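Local structure of alpha-L-rhamnosidase (Klebsiella oxytoca, 4XHC) at residues D281-A286 with R333-L338; C270-A275 with R326-T331; L107-Q112 with L189-I194; H123-F128 with K177-A182. The protein hydrolyses terminal alpha-L-rhamnose residues from rhamnosides, as a two-domain glycoside hydrolase of family GH78. All blocks are in the same frame, centred on the assembly; numbering follows the deposited sequence.

Contact 1 of 4, residues D281-A286 with R333-L338; sequences DGMVSA and RRQVEL
Gln335, on helix 322-340, reaches across to the loop 281-286 and binds its backbone. From CB the chain does not head straight for the loop; the bend at chi2 (-40°) brings the amide to it. CD then lies against Val284 CG1. Gln335 NE2 donates to Gly282 O at 3.0 Å, with that oxygen almost in the amide plane, while its OE1 accepts from Val284 N at 3.1 Å; this second bond is nearly straight, its donor above the carbonyl plane. Ser305 also bonds to OE1, and NE2 has a second acceptor in Thr331 O. Glutamine suits the place because it offers a donor and an acceptor together. Gly282, at a positive phi of 99°, lets the loop pass close to Arg334 CG. Leu338 CD1 packs on Met283 CB at 3.7 Å. Asp281 OD2 forms a salt bridge with Arg279, and OD1 accepts from Met283 N, an Asx turn that shapes the loop between strands 277-279 and 287-289, held here against helix 322-340 of the six-hairpin glycosidase domain.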
loop_
_atom_site.group_PDB
_atom_site.type_symbol
_atom_site.label_atom_id
_atom_site.label_comp_id
_atom_site.label_asym_id
_atom_site.label_seq_id
_atom_site.Cartn_x
_atom_site.Cartn_y
_atom_site.Cartn_z
ATOM N N ASP A 281 -18.390 -11.730 36.054
ATOM C CA ASP A 281 -19.630 -11.637 36.835
ATOM C C ASP A 281 -20.897 -11.925 36.013
ATOM O O ASP A 281 -22.002 -11.812 36.535
ATOM C CB ASP A 281 -19.743 -10.265 37.519
ATOM C CG ASP A 281 -20.051 -9.133 36.545
ATOM O OD1 ASP A 281 -19.924 -9.317 35.312
ATOM O OD2 ASP A 281 -20.427 -8.044 37.017
ATOM N N GLY A 282 -20.738 -12.270 34.736
ATOM C CA GLY A 282 -21.858 -12.679 33.886
ATOM C C GLY A 282 -22.429 -11.623 32.947
ATOM O O GLY A 282 -23.289 -11.943 32.137
ATOM N N MET A 283 -21.973 -10.373 33.038
ATOM C CA MET A 283 -22.477 -9.315 32.143
ATOM C C MET A 283 -21.981 -9.454 30.699
ATOM O O MET A 283 -20.791 -9.641 30.453
ATOM C CB MET A 283 -22.106 -7.911 32.654
ATOM C CG MET A 283 -22.904 -6.792 31.986
ATOM S SD MET A 283 -22.469 -5.183 32.652
ATOM C CE MET A 283 -23.412 -4.058 31.613
ATOM N N VAL A 284 -22.904 -9.330 29.755
ATOM C CA VAL A 284 -22.564 -9.405 28.345
ATOM C C VAL A 284 -21.944 -8.088 27.880
ATOM O O VAL A 284 -22.259 -7.021 28.408
ATOM C CB VAL A 284 -23.785 -9.747 27.454
ATOM C CG1 VAL A 284 -24.425 -11.052 27.887
ATOM C CG2 VAL A 284 -24.803 -8.619 27.459
ATOM N N SER A 285 -21.040 -8.182 26.911
ATOM C CA SER A 285 -20.376 -7.014 26.362
ATOM C C SER A 285 -21.289 -6.244 25.427
ATOM O O SER A 285 -22.324 -6.747 24.989
ATOM C CB SER A 285 -19.101 -7.435 25.635
ATOM O OG SER A 285 -18.257 -8.134 26.532
ATOM N N ALA A 286 -20.896 -5.015 25.130
ATOM C CA ALA A 286 -21.653 -4.177 24.221
ATOM C C ALA A 286 -21.485 -4.662 22.783
ATOM O O ALA A 286 -22.409 -4.532 21.972
ATOM C CB ALA A 286 -21.212 -2.731 24.344
ATOM N N ARG A 333 -31.582 -13.524 32.383
ATOM C CA ARG A 333 -31.890 -13.279 33.787
ATOM C C ARG A 333 -30.748 -12.574 34.513
ATOM O O ARG A 333 -30.986 -11.692 35.336
ATOM C CB ARG A 333 -32.205 -14.593 34.507
ATOM C CG ARG A 333 -32.510 -14.443 35.994
ATOM C CD ARG A 333 -32.647 -15.790 36.662
ATOM N NE ARG A 333 -31.387 -16.522 36.623
ATOM C CZ ARG A 333 -31.271 -17.850 36.634
ATOM N NH1 ARG A 333 -32.337 -18.641 36.680
ATOM N NH2 ARG A 333 -30.069 -18.399 36.593
ATOM N N ARG A 334 -29.511 -12.970 34.222
ATOM C CA ARG A 334 -28.343 -12.384 34.885
ATOM C C ARG A 334 -28.166 -10.905 34.532
ATOM O O ARG A 334 -27.690 -10.120 35.358
ATOM C CB ARG A 334 -27.078 -13.166 34.525
ATOM C CG ARG A 334 -25.850 -12.798 35.340
ATOM C CD ARG A 334 -25.666 -13.693 36.559
ATOM N NE ARG A 334 -24.521 -13.233 37.348
ATOM C CZ ARG A 334 -24.566 -12.288 38.291
ATOM N NH1 ARG A 334 -25.710 -11.692 38.620
ATOM N NH2 ARG A 334 -23.453 -11.931 38.924
ATOM N N GLN A 335 -28.552 -10.520 33.317
ATOM C CA GLN A 335 -28.449 -9.118 32.915
ATOM C C GLN A 335 -29.382 -8.258 33.765
ATOM O O GLN A 335 -29.046 -7.130 34.125
ATOM C CB GLN A 335 -28.766 -8.926 31.425
ATOM C CG GLN A 335 -27.924 -9.749 30.454
ATOM C CD GLN A 335 -26.451 -9.841 30.834
ATOM O OE1 GLN A 335 -25.729 -8.850 30.805
ATOM N NE2 GLN A 335 -25.994 -11.041 31.159
ATOM N N VAL A 336 -30.544 -8.814 34.098
ATOM C CA VAL A 336 -31.503 -8.140 34.958
ATOM C C VAL A 336 -31.009 -8.076 36.401
ATOM O O VAL A 336 -31.116 -7.035 37.016
ATOM C CB VAL A 336 -32.880 -8.823 34.899
ATOM C CG1 VAL A 336 -33.850 -8.150 35.855
ATOM C CG2 VAL A 336 -33.430 -8.792 33.481
ATOM N N GLU A 337 -30.487 -9.176 36.943
ATOM C CA GLU A 337 -29.957 -9.189 38.321
ATOM C C GLU A 337 -28.961 -8.038 38.463
ATOM O O GLU A 337 -29.046 -7.247 39.392
ATOM C CB GLU A 337 -29.254 -10.526 38.683
ATOM C CG GLU A 337 -30.139 -11.750 39.000
ATOM C CD GLU A 337 -29.350 -13.096 39.040
ATOM O OE1 GLU A 337 -28.166 -13.105 39.454
ATOM O OE2 GLU A 337 -29.895 -14.164 38.659
ATOM N N LEU A 338 -28.036 -7.939 37.512
ATOM C CA LEU A 338 -26.976 -6.923 37.558
ATOM C C LEU A 338 -27.504 -5.507 37.369
ATOM O O LEU A 338 -27.145 -4.608 38.125
ATOM C CB LEU A 338 -25.903 -7.211 36.515
ATOM C CG LEU A 338 -25.066 -8.461 36.803
ATOM C CD1 LEU A 338 -24.268 -8.835 35.568
ATOM C CD2 LEU A 338 -24.150 -8.252 38.008
#

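Contact 2 of 4, residues C270-A275 with R326-T331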
loop_
_atom_site.group_PDB
_atom_site.type_symbol
_atom_site.label_atom_id
_atom_site.label_comp_id
_atom_site.label_asym_id
_atom_site.label_seq_id
_atom_site.Cartn_x
_atom_site.Cartn_y
_atom_site.Cartn_z
ATOM N N CYS A 270 -25.848 -14.854 16.695
ATOM C CA CYS A 270 -25.416 -13.627 17.334
ATOM C C CYS A 270 -25.822 -13.600 18.804
ATOM O O CYS A 270 -25.083 -13.073 19.632
ATOM C CB CYS A 270 -25.896 -12.405 16.532
ATOM S SG CYS A 270 -25.039 -12.269 14.912
ATOM N N LEU A 271 -26.951 -14.220 19.140
ATOM C CA LEU A 271 -27.318 -14.423 20.549
ATOM C C LEU A 271 -26.300 -15.287 21.295
ATOM O O LEU A 271 -25.916 -14.961 22.415
ATOM C CB LEU A 271 -28.707 -15.053 20.685
ATOM C CG LEU A 271 -29.903 -14.098 20.646
ATOM C CD1 LEU A 271 -31.195 -14.870 20.415
ATOM C CD2 LEU A 271 -29.990 -13.262 21.916
ATOM N N TYR A 272 -25.870 -16.384 20.680
ATOM C CA TYR A 272 -24.919 -17.295 21.324
ATOM C C TYR A 272 -23.524 -16.690 21.439
ATOM O O TYR A 272 -22.758 -17.064 22.325
ATOM C CB TYR A 272 -24.851 -18.649 20.599
ATOM C CG TYR A 272 -25.905 -19.640 21.059
ATOM C CD1 TYR A 272 -25.702 -20.441 22.187
ATOM C CD2 TYR A 272 -27.109 -19.774 20.376
ATOM C CE1 TYR A 272 -26.667 -21.346 22.615
ATOM C CE2 TYR A 272 -28.079 -20.675 20.797
ATOM C CZ TYR A 272 -27.856 -21.457 21.915
ATOM O OH TYR A 272 -28.834 -22.339 22.308
ATOM N N LEU A 273 -23.189 -15.772 20.540
ATOM C CA LEU A 273 -21.903 -15.101 20.603
ATOM C C LEU A 273 -21.817 -14.219 21.851
ATOM O O LEU A 273 -20.879 -14.341 22.634
ATOM C CB LEU A 273 -21.652 -14.264 19.343
ATOM C CG LEU A 273 -21.240 -15.030 18.081
ATOM C CD1 LEU A 273 -21.267 -14.112 16.871
ATOM C CD2 LEU A 273 -19.863 -15.649 18.240
ATOM N N PHE A 274 -22.799 -13.345 22.043
ATOM C CA PHE A 274 -22.835 -12.495 23.234
ATOM C C PHE A 274 -22.889 -13.316 24.523
ATOM O O PHE A 274 -22.269 -12.943 25.508
ATOM C CB PHE A 274 -24.029 -11.547 23.201
ATOM C CG PHE A 274 -23.832 -10.362 22.310
ATOM C CD1 PHE A 274 -23.048 -9.300 22.724
ATOM C CD2 PHE A 274 -24.431 -10.304 21.064
ATOM C CE1 PHE A 274 -22.865 -8.195 21.911
ATOM C CE2 PHE A 274 -24.247 -9.210 20.241
ATOM C CZ PHE A 274 -23.464 -8.152 20.664
ATOM N N ALA A 275 -23.612 -14.430 24.508
ATOM C CA ALA A 275 -23.712 -15.295 25.679
ATOM C C ALA A 275 -22.439 -16.116 25.947
ATOM O O ALA A 275 -22.179 -16.509 27.085
ATOM C CB ALA A 275 -24.906 -16.229 25.532
ATOM N N ARG A 326 -34.713 -21.453 26.209
ATOM C CA ARG A 326 -34.475 -22.099 27.499
ATOM C C ARG A 326 -32.988 -22.144 27.850
ATOM O O ARG A 326 -32.622 -21.933 28.994
ATOM C CB ARG A 326 -35.059 -23.521 27.518
ATOM C CG ARG A 326 -34.745 -24.330 28.776
ATOM C CD ARG A 326 -35.392 -25.704 28.729
ATOM N NE ARG A 326 -36.842 -25.614 28.913
ATOM C CZ ARG A 326 -37.772 -25.772 27.960
ATOM N NH1 ARG A 326 -37.450 -26.047 26.694
ATOM N NH2 ARG A 326 -39.058 -25.656 28.294
ATOM N N GLU A 327 -32.135 -22.437 26.878
ATOM C CA GLU A 327 -30.698 -22.540 27.142
ATOM C C GLU A 327 -30.090 -21.181 27.515
ATOM O O GLU A 327 -29.234 -21.094 28.394
ATOM C CB GLU A 327 -29.974 -23.156 25.933
ATOM C CG GLU A 327 -28.551 -23.615 26.246
ATOM C CD GLU A 327 -27.939 -24.507 25.174
ATOM O OE1 GLU A 327 -27.698 -24.023 24.042
ATOM O OE2 GLU A 327 -27.664 -25.689 25.478
ATOM N N LEU A 328 -30.560 -20.122 26.868
ATOM C CA LEU A 328 -29.992 -18.799 27.064
ATOM C C LEU A 328 -30.702 -17.938 28.109
ATOM O O LEU A 328 -30.245 -16.828 28.395
ATOM C CB LEU A 328 -29.954 -18.053 25.721
ATOM C CG LEU A 328 -29.005 -18.647 24.671
ATOM C CD1 LEU A 328 -28.922 -17.740 23.454
ATOM C CD2 LEU A 328 -27.616 -18.880 25.248
ATOM N N TRP A 329 -31.805 -18.432 28.669
ATOM C CA TRP A 329 -32.552 -17.686 29.684
ATOM C C TRP A 329 -31.676 -17.248 30.874
ATOM O O TRP A 329 -31.732 -16.089 31.272
ATOM C CB TRP A 329 -33.784 -18.477 30.145
ATOM C CG TRP A 329 -34.325 -18.071 31.491
ATOM C CD1 TRP A 329 -34.383 -18.843 32.612
ATOM C CD2 TRP A 329 -34.876 -16.797 31.848
ATOM N NE1 TRP A 329 -34.934 -18.128 33.646
ATOM C CE2 TRP A 329 -35.245 -16.870 33.202
ATOM C CE3 TRP A 329 -35.084 -15.601 31.153
ATOM C CZ2 TRP A 329 -35.820 -15.798 33.878
ATOM C CZ3 TRP A 329 -35.646 -14.532 31.827
ATOM C CH2 TRP A 329 -36.009 -14.639 33.178
ATOM N N PRO A 330 -30.868 -18.161 31.444
ATOM C CA PRO A 330 -29.974 -17.727 32.526
ATOM C C PRO A 330 -29.101 -16.521 32.188
ATOM O O PRO A 330 -28.894 -15.670 33.047
ATOM C CB PRO A 330 -29.119 -18.970 32.789
ATOM C CG PRO A 330 -30.015 -20.116 32.439
ATOM C CD PRO A 330 -30.897 -19.635 31.315
ATOM N N THR A 331 -28.597 -16.434 30.958
ATOM C CA THR A 331 -27.845 -15.247 30.539
ATOM C C THR A 331 -28.743 -13.991 30.632
ATOM O O THR A 331 -28.340 -12.974 31.204
ATOM C CB THR A 331 -27.245 -15.397 29.110
ATOM O OG1 THR A 331 -26.262 -16.436 29.091
ATOM C CG2 THR A 331 -26.550 -14.121 28.656
#
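Leu328 plugs the space between helices 264-276 and 322-340, and its two methyls divide the work. Leu328 CD1 sits over the centre of the Tyr272 ring, 4.0 Å from the centroid and 8° off the ring normal, a CH-pi contact; it also meets Leu271 CB. Leu328 CD2 reaches Tyr272 CE1 at 3.7 Å and Ala275 CB at 3.8 Å. A branched leucine can serve ring and methyl, and small Ala275 admits Thr331, its OG1 3.8 Å from Ala275 CB. Such helix-to-helix packing builds the catalytic domain of the six-hairpin glycosidases; the axes of segments 270-275 and 326-331 come within 10.6 Å, at 40°, and Phe308 of helix 302-319 touches Leu271 and Thr331. Toward solvent a polar link takes over. Exposed Glu327, extended with CG anti to the backbone N (chi1 -166°), brings OE1 to the ring edge of Tyr272, whose OH donates to it at 2.7 Å. Ring and carboxylate planes are perpendicular, the oxygen approached on its anti side. Phe39 of helix 37-45 also touches this glutamate.

Contact 3 of 4, residues L107-Q112 with L189-I194; sequences LHFLCQ and LQFTQI
Phe109 and Phe191 meet on the inner face of an antiparallel sheet in the N-terminal beta domain, where strands 106-115 and 187-200 are neighbours. The edge of Phe191 is turned toward the face of Phe109 in an offset edge-to-face pair, with planes at 64° and centroids 5.7 Å apart. Cys111 CB lies over one face of Phe191, 3.9 Å from its CD2, and SG stands obliquely to the same ring. Ile194 CG1 packs on Phe109 CB at the other end. Flat rings and branched chains suit this buried side, which meets Leu156 and Leu158 of strand 153-158. The opposite face is mostly polar, with Leu110 among glutamines: Gln112 and Gln190 run side by side with amide planes 89° apart, while Gln112 crosses Thr192 at about a right angle. Between Leu110 and Cys111 the register slips by one residue, a beta bulge that places Thr192 between the paired positions. Thr192 N serves the ladder, donating to Leu110 O at 3.1 Å, and Thr192 CG2 lies 3.5 Å from Gln112 OE1.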
loop_
_atom_site.group_PDB
_atom_site.type_symbol
_atom_site.label_atom_id
_atom_site.label_comp_id
_atom_site.label_asym_id
_atom_site.label_seq_id
_atom_site.Cartn_x
_atom_site.Cartn_y
_atom_site.Cartn_z
ATOM N N LEU A 107 -12.309 -5.261 -4.820
ATOM C CA LEU A 107 -12.014 -4.627 -6.115
ATOM C C LEU A 107 -11.118 -5.494 -7.030
ATOM O O LEU A 107 -10.123 -6.066 -6.581
ATOM C CB LEU A 107 -11.349 -3.273 -5.885
ATOM C CG LEU A 107 -11.227 -2.352 -7.103
ATOM C CD1 LEU A 107 -12.579 -1.816 -7.543
ATOM C CD2 LEU A 107 -10.291 -1.190 -6.801
ATOM N N HIS A 108 -11.493 -5.580 -8.308
ATOM C CA HIS A 108 -10.730 -6.299 -9.335
ATOM C C HIS A 108 -10.550 -5.352 -10.506
ATOM O O HIS A 108 -11.510 -4.709 -10.907
ATOM C CB HIS A 108 -11.501 -7.558 -9.776
ATOM C CG HIS A 108 -10.896 -8.290 -10.942
ATOM N ND1 HIS A 108 -11.608 -8.582 -12.086
ATOM C CD2 HIS A 108 -9.665 -8.821 -11.128
ATOM C CE1 HIS A 108 -10.839 -9.245 -12.932
ATOM N NE2 HIS A 108 -9.655 -9.405 -12.373
ATOM N N PHE A 109 -9.335 -5.236 -11.038
ATOM C CA PHE A 109 -9.122 -4.501 -12.299
ATOM C C PHE A 109 -7.931 -5.017 -13.104
ATOM O O PHE A 109 -7.038 -5.659 -12.568
ATOM C CB PHE A 109 -8.989 -2.991 -12.053
ATOM C CG PHE A 109 -7.770 -2.600 -11.269
ATOM C CD1 PHE A 109 -6.531 -2.509 -11.886
ATOM C CD2 PHE A 109 -7.864 -2.314 -9.918
ATOM C CE1 PHE A 109 -5.403 -2.157 -11.167
ATOM C CE2 PHE A 109 -6.746 -1.962 -9.191
ATOM C CZ PHE A 109 -5.511 -1.884 -9.813
ATOM N N LEU A 110 -7.952 -4.752 -14.405
ATOM C CA LEU A 110 -6.838 -5.067 -15.288
ATOM C C LEU A 110 -6.298 -3.769 -15.837
ATOM O O LEU A 110 -7.064 -2.860 -16.136
ATOM C CB LEU A 110 -7.282 -5.936 -16.477
ATOM C CG LEU A 110 -7.959 -7.295 -16.275
ATOM C CD1 LEU A 110 -7.982 -8.035 -17.610
ATOM C CD2 LEU A 110 -7.262 -8.137 -15.221
ATOM N N CYS A 111 -4.984 -3.689 -16.001
ATOM C CA CYS A 111 -4.382 -2.544 -16.668
ATOM C C CYS A 111 -3.097 -2.923 -17.393
ATOM O O CYS A 111 -2.492 -3.947 -17.096
ATOM C CB CYS A 111 -4.139 -1.397 -15.673
ATOM S SG CYS A 111 -2.923 -1.727 -14.378
ATOM N N GLN A 112 -2.696 -2.070 -18.334
ATOM C CA GLN A 112 -1.598 -2.362 -19.250
ATOM C C GLN A 112 -0.877 -1.109 -19.733
ATOM O O GLN A 112 -1.374 0.005 -19.608
ATOM C CB GLN A 112 -2.136 -3.120 -20.465
ATOM C CG GLN A 112 -3.196 -2.357 -21.237
ATOM C CD GLN A 112 -3.804 -3.177 -22.348
ATOM O OE1 GLN A 112 -4.193 -4.321 -22.147
ATOM N NE2 GLN A 112 -3.894 -2.591 -23.531
ATOM N N LEU A 189 -0.370 4.609 -18.750
ATOM C CA LEU A 189 -1.138 3.522 -18.179
ATOM C C LEU A 189 -2.567 3.531 -18.728
ATOM O O LEU A 189 -3.142 4.591 -18.972
ATOM C CB LEU A 189 -1.148 3.658 -16.660
ATOM C CG LEU A 189 -1.570 2.397 -15.916
ATOM C CD1 LEU A 189 -0.540 1.289 -16.077
ATOM C CD2 LEU A 189 -1.797 2.709 -14.452
ATOM N N GLN A 190 -3.144 2.345 -18.894
ATOM C CA GLN A 190 -4.432 2.182 -19.563
ATOM C C GLN A 190 -5.222 1.061 -18.894
ATOM O O GLN A 190 -4.797 -0.085 -18.926
ATOM C CB GLN A 190 -4.171 1.857 -21.034
ATOM C CG GLN A 190 -5.395 1.641 -21.904
ATOM C CD GLN A 190 -5.035 1.527 -23.384
ATOM O OE1 GLN A 190 -3.937 1.081 -23.760
ATOM N NE2 GLN A 190 -5.965 1.926 -24.233
ATOM N N PHE A 191 -6.361 1.394 -18.290
ATOM C CA PHE A 191 -7.214 0.399 -17.637
ATOM C C PHE A 191 -8.138 -0.236 -18.661
ATOM O O PHE A 191 -8.662 0.458 -19.521
ATOM C CB PHE A 191 -8.043 1.052 -16.546
ATOM C CG PHE A 191 -7.227 1.539 -15.391
ATOM C CD1 PHE A 191 -6.616 2.773 -15.432
ATOM C CD2 PHE A 191 -7.045 0.744 -14.275
ATOM C CE1 PHE A 191 -5.848 3.213 -14.372
ATOM C CE2 PHE A 191 -6.285 1.178 -13.208
ATOM C CZ PHE A 191 -5.685 2.416 -13.259
ATOM N N THR A 192 -8.319 -1.551 -18.594
ATOM C CA THR A 192 -9.193 -2.250 -19.550
ATOM C C THR A 192 -10.434 -2.870 -18.896
ATOM O O THR A 192 -11.370 -3.240 -19.600
ATOM C CB THR A 192 -8.440 -3.342 -20.355
ATOM O OG1 THR A 192 -8.119 -4.456 -19.511
ATOM C CG2 THR A 192 -7.158 -2.785 -20.976
ATOM N N GLN A 193 -10.452 -2.996 -17.571
ATOM C CA GLN A 193 -11.617 -3.546 -16.894
ATOM C C GLN A 193 -11.583 -3.188 -15.433
ATOM O O GLN A 193 -10.529 -3.232 -14.819
ATOM C CB GLN A 193 -11.662 -5.064 -17.037
ATOM C CG GLN A 193 -12.612 -5.748 -16.063
ATOM C CD GLN A 193 -12.817 -7.220 -16.375
ATOM O OE1 GLN A 193 -12.026 -7.846 -17.105
ATOM N NE2 GLN A 193 -13.881 -7.792 -15.814
ATOM N N ILE A 194 -12.736 -2.836 -14.883
ATOM C CA ILE A 194 -12.855 -2.574 -13.460
ATOM C C ILE A 194 -14.182 -3.122 -12.961
ATOM O O ILE A 194 -15.220 -2.863 -13.560
ATOM C CB ILE A 194 -12.801 -1.069 -13.150
ATOM C CG1 ILE A 194 -11.541 -0.440 -13.762
ATOM C CG2 ILE A 194 -12.850 -0.843 -11.638
ATOM C CD1 ILE A 194 -11.306 1.011 -13.389
#

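Contact 4 of 4, residues H123-F128 with K177-A182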
loop_
_atom_site.group_PDB
_atom_site.type_symbol
_atom_site.label_atom_id
_atom_site.label_comp_id
_atom_site.label_asym_id
_atom_site.label_seq_id
_atom_site.Cartn_x
_atom_site.Cartn_y
_atom_site.Cartn_z
ATOM N N HIS A 123 2.973 3.701 -10.029
ATOM C CA HIS A 123 2.529 3.998 -8.676
ATOM C C HIS A 123 1.135 4.620 -8.716
ATOM O O HIS A 123 0.948 5.703 -9.250
ATOM C CB HIS A 123 3.548 4.922 -7.997
ATOM C CG HIS A 123 3.135 5.424 -6.649
ATOM N ND1 HIS A 123 3.707 6.536 -6.068
ATOM C CD2 HIS A 123 2.210 4.975 -5.770
ATOM C CE1 HIS A 123 3.152 6.751 -4.889
ATOM N NE2 HIS A 123 2.242 5.817 -4.682
ATOM N N LEU A 124 0.160 3.915 -8.152
ATOM C CA LEU A 124 -1.217 4.378 -8.118
ATOM C C LEU A 124 -1.644 4.643 -6.699
ATOM O O LEU A 124 -1.072 4.103 -5.767
ATOM C CB LEU A 124 -2.162 3.313 -8.668
ATOM C CG LEU A 124 -1.938 2.814 -10.081
ATOM C CD1 LEU A 124 -2.837 1.618 -10.330
ATOM C CD2 LEU A 124 -2.208 3.916 -11.089
ATOM N N GLN A 125 -2.690 5.448 -6.564
ATOM C CA GLN A 125 -3.353 5.677 -5.294
ATOM C C GLN A 125 -4.853 5.561 -5.492
ATOM O O GLN A 125 -5.413 6.237 -6.358
ATOM C CB GLN A 125 -3.024 7.075 -4.784
ATOM C CG GLN A 125 -3.970 7.613 -3.717
ATOM C CD GLN A 125 -3.239 8.338 -2.640
ATOM O OE1 GLN A 125 -3.329 9.565 -2.509
ATOM N NE2 GLN A 125 -2.483 7.584 -1.863
ATOM N N LEU A 126 -5.490 4.722 -4.674
ATOM C CA LEU A 126 -6.932 4.516 -4.724
ATOM C C LEU A 126 -7.597 5.060 -3.475
ATOM O O LEU A 126 -7.065 4.927 -2.378
ATOM C CB LEU A 126 -7.248 3.030 -4.846
ATOM C CG LEU A 126 -6.531 2.249 -5.945
ATOM C CD1 LEU A 126 -7.093 0.848 -6.001
ATOM C CD2 LEU A 126 -6.682 2.918 -7.300
ATOM N N THR A 127 -8.759 5.682 -3.644
ATOM C CA THR A 127 -9.536 6.218 -2.519
ATOM C C THR A 127 -10.997 5.831 -2.696
ATOM O O THR A 127 -11.550 5.962 -3.789
ATOM C CB THR A 127 -9.395 7.739 -2.432
ATOM O OG1 THR A 127 -8.020 8.083 -2.547
ATOM C CG2 THR A 127 -9.897 8.261 -1.118
ATOM N N PHE A 128 -11.607 5.339 -1.625
ATOM C CA PHE A 128 -12.956 4.797 -1.675
ATOM C C PHE A 128 -13.893 5.611 -0.800
ATOM O O PHE A 128 -13.550 5.936 0.340
ATOM C CB PHE A 128 -12.954 3.382 -1.129
ATOM C CG PHE A 128 -12.067 2.432 -1.872
ATOM C CD1 PHE A 128 -10.711 2.353 -1.575
ATOM C CD2 PHE A 128 -12.595 1.576 -2.831
ATOM C CE1 PHE A 128 -9.894 1.450 -2.239
ATOM C CE2 PHE A 128 -11.780 0.685 -3.505
ATOM C CZ PHE A 128 -10.429 0.615 -3.206
ATOM N N LYS A 177 -11.849 6.842 -6.436
ATOM C CA LYS A 177 -10.910 7.732 -7.093
ATOM C C LYS A 177 -9.660 6.957 -7.421
ATOM O O LYS A 177 -9.141 6.245 -6.573
ATOM C CB LYS A 177 -10.544 8.891 -6.184
ATOM C CG LYS A 177 -9.566 9.880 -6.798
ATOM C CD LYS A 177 -9.528 11.163 -5.986
ATOM C CE LYS A 177 -8.388 12.050 -6.433
ATOM N NZ LYS A 177 -8.298 13.241 -5.554
ATOM N N VAL A 178 -9.183 7.113 -8.649
ATOM C CA VAL A 178 -7.977 6.447 -9.125
ATOM C C VAL A 178 -7.007 7.504 -9.641
ATOM O O VAL A 178 -7.313 8.236 -10.578
ATOM C CB VAL A 178 -8.291 5.472 -10.271
ATOM C CG1 VAL A 178 -7.028 4.763 -10.738
ATOM C CG2 VAL A 178 -9.337 4.468 -9.829
ATOM N N GLU A 179 -5.833 7.547 -9.027
ATOM C CA GLU A 179 -4.829 8.547 -9.318
ATOM C C GLU A 179 -3.536 7.866 -9.764
ATOM O O GLU A 179 -3.044 6.959 -9.107
ATOM C CB GLU A 179 -4.592 9.355 -8.055
ATOM C CG GLU A 179 -3.785 10.632 -8.221
ATOM C CD GLU A 179 -3.909 11.563 -7.017
ATOM O OE1 GLU A 179 -4.574 11.191 -5.992
ATOM O OE2 GLU A 179 -3.324 12.670 -7.097
ATOM N N VAL A 180 -2.995 8.285 -10.896
ATOM C CA VAL A 180 -1.673 7.832 -11.302
ATOM C C VAL A 180 -0.658 8.798 -10.693
ATOM O O VAL A 180 -0.479 9.910 -11.187
ATOM C CB VAL A 180 -1.533 7.752 -12.837
ATOM C CG1 VAL A 180 -0.175 7.183 -13.213
ATOM C CG2 VAL A 180 -2.636 6.886 -13.437
ATOM N N LYS A 181 -0.038 8.379 -9.591
ATOM C CA LYS A 181 0.940 9.208 -8.879
ATOM C C LYS A 181 2.230 9.364 -9.651
ATOM O O LYS A 181 2.809 10.450 -9.686
ATOM C CB LYS A 181 1.276 8.609 -7.513
ATOM C CG LYS A 181 0.203 8.802 -6.463
ATOM C CD LYS A 181 0.146 10.243 -6.012
ATOM C CE LYS A 181 -0.659 10.377 -4.739
ATOM N NZ LYS A 181 -0.901 11.820 -4.453
ATOM N N ALA A 182 2.693 8.268 -10.246
ATOM C CA ALA A 182 3.944 8.283 -10.979
ATOM C C ALA A 182 4.086 7.125 -11.942
ATOM O O ALA A 182 3.868 5.972 -11.589
ATOM C CB ALA A 182 5.119 8.283 -10.017
#
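With CG anti to the backbone N (chi1 174°), the His123 ring extends alongside Lys181, whose own chain has CG beside its backbone N and bends again at chi2 (-72°). These torsions lay Lys181 CB over one face of the imidazole, 3.7 Å from the ring centroid and offset toward the rim, a CH-pi contact. Farther along, Lys181 CE passes Gln125 OE1 at 3.6 Å. Lysine suits the site because its long aliphatic part can cover a ring while its charged end continues outward, toward a long salt bridge with Glu179.

The backbone pairs strands 122-129 and 175-182 in the larger antiparallel sheet of the N-terminal beta domain. At its end Lys181 and Ala182 both face His123, a classic beta bulge: His123 O accepts from Ala182 N at 3.3 Å and, weakly, from Lys181 N. Away from the bulge the ladder is regular, as in Gln125 N to Glu179 O at 3.0 Å. On the buried face Leu124 CD2 meets Val180 CG2 at 3.8 Å, and Leu126 CD2 meets Val178 CG1 at 3.9 Å; branched aliphatics fill such a face without polar atoms to satisfy.

Asp155 of strand 153-158 accepts from both His123 NE2 and Gln125 NE2, and Trp157 stacks on the histidine. A carboxylate at NE2 could favour a protonated imidazole, though its charge is not seen; the nearby lysine would probably act against this.

Contacts 1 and 2 share helix 322-340 in the helical catalytic domain and touch where Val284 packs on Thr331 and where Ser285 and Ala286 meet the Phe274 ring. Contact 2 is the more buried, held by aliphatic and aromatic packing with one polar link at its rim, whereas contact 1 fastens an irregular loop by side-chain to backbone bonds. Contacts 3 and 4 lie in the N-terminal beta domain, about 48 Å and 46 Å respectively from contact 2, centre to centre. Both are backbone ladders interrupted by a bulge, and their apolar faces pack together, Leu189 on Leu124 and Phe191 on Val178. Their other faces are polar and partly exposed; of the four, contact 4 alone reaches the second subunit.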